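Local structure of transcriptional regulator, LysR family (Vibrio cholerae, 3SZP) at residues M105-P108 with M109-A112. The protein probably binds DNA as a LysR-type transcription factor, activating virulence genes in Vibrio cholerae. Residues are numbered along the deposited sequence; the frame is centred on the assembly and turned at random.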
# COMPACT_ATOMS: atom_id res chain seq x y z
N MET A 105 -28.18 16.08 -24.41
CA MET A 105 -28.52 17.49 -24.43
C MET A 105 -27.56 18.37 -25.22
O MET A 105 -27.98 19.31 -25.88
CB MET A 105 -28.64 18.04 -23.01
CG MET A 105 -29.98 18.66 -22.70
SD MET A 105 -30.02 19.29 -21.01
CE MET A 105 -28.50 20.23 -21.00
N MET A 106 -26.26 18.07 -25.17
CA MET A 106 -25.29 19.00 -25.76
C MET A 106 -24.61 18.59 -27.06
O MET A 106 -24.22 19.45 -27.84
CB MET A 106 -24.27 19.46 -24.73
CG MET A 106 -24.70 20.77 -24.09
SD MET A 106 -24.37 20.78 -22.35
CE MET A 106 -25.22 19.28 -21.83
N MET A 107 -24.48 17.29 -27.28
CA MET A 107 -23.80 16.79 -28.48
C MET A 107 -24.45 17.23 -29.80
O MET A 107 -23.73 17.55 -30.75
CB MET A 107 -23.65 15.27 -28.45
CG MET A 107 -22.52 14.78 -27.56
SD MET A 107 -20.94 15.59 -27.83
CE MET A 107 -20.67 15.31 -29.59
N PRO A 108 -25.79 17.23 -29.88
CA PRO A 108 -26.38 17.75 -31.11
C PRO A 108 -25.79 19.12 -31.43
O PRO A 108 -25.38 19.36 -32.56
CB PRO A 108 -27.88 17.86 -30.77
CG PRO A 108 -28.10 16.71 -29.83
CD PRO A 108 -26.82 16.68 -28.97
N MET A 109 -25.72 19.97 -30.42
CA MET A 109 -25.22 21.33 -30.58
C MET A 109 -23.72 21.33 -30.89
O MET A 109 -23.26 22.06 -31.77
CB MET A 109 -25.51 22.12 -29.30
CG MET A 109 -25.09 23.56 -29.33
SD MET A 109 -25.77 24.40 -27.88
CE MET A 109 -24.83 23.61 -26.57
N PHE A 110 -22.95 20.51 -30.17
CA PHE A 110 -21.52 20.44 -30.40
C PHE A 110 -21.25 19.92 -31.81
O PHE A 110 -20.35 20.39 -32.49
CB PHE A 110 -20.84 19.53 -29.36
CG PHE A 110 -20.86 20.08 -27.96
CD1 PHE A 110 -21.29 21.37 -27.72
CD2 PHE A 110 -20.42 19.32 -26.87
CE1 PHE A 110 -21.30 21.91 -26.43
CE2 PHE A 110 -20.44 19.85 -25.57
CZ PHE A 110 -20.88 21.14 -25.35
N ASN A 111 -22.02 18.92 -32.21
CA ASN A 111 -21.85 18.37 -33.55
C ASN A 111 -22.12 19.42 -34.63
O ASN A 111 -21.34 19.57 -35.58
CB ASN A 111 -22.73 17.13 -33.74
CG ASN A 111 -22.20 15.93 -32.97
OD1 ASN A 111 -21.02 15.88 -32.67
ND2 ASN A 111 -23.06 14.96 -32.66
N ALA A 112 -23.20 20.17 -34.46
CA ALA A 112 -23.60 21.17 -35.44
C ALA A 112 -22.52 22.21 -35.51
O ALA A 112 -22.25 22.76 -36.56
CB ALA A 112 -24.91 21.82 -35.03
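Three i+4 bonds, Phe-110 N to Met-106 O (2.9 Å), Asn-111 N to Met-107 O (2.6 Å) and Ala-112 N to Pro-108 O (3.0 Å), identify this as continuous alpha helix. It belongs to helix 102-116, the crossover helix of a beta-alpha-beta unit between parallel strands 91-98 and 120-127 in the LysR substrate-binding domain. The Asn-111 bond is the straightest, with an N-H...O angle of 165°. Pro-108, which has no N-H to give to the preceding turn, kinks the helix there, yet its own carbonyl still accepts from Ala-112.

Beyond the backbone, the Phe-110 ring lies back over the preceding turn because CG stands anti to its own carbonyl carbon (chi1 -68°). Met-106 CB sits over the ring face in a CH-pi contact, 4.1 Å from the centroid and 21° off the ring normal. Met-107 makes a Met-aromatic contact instead, its SD lying obliquely to the ring, 5.2 Å from the centroid, while the two side chains cross at about a right angle. Phe-110 and Met-107 both also pack on Leu-124 of strand 120-127, and the ring meets that of Phe-142. On the side turned to Tyr-288 and Val-285, Met-109 runs alongside Met-106, its CE 3.8 Å from Met-106 CG.

Asn-111 faces a second subunit, where its ND2 makes a weak hydrogen bond to Ser-225 OG and Val-222 of that chain packs on Met-107. Its OD1 is buried with no polar partner in the model, and the bends at chi2 and chi3 of Met-107 bring the methyl CE to 3.2 Å from Asn-111 OD1.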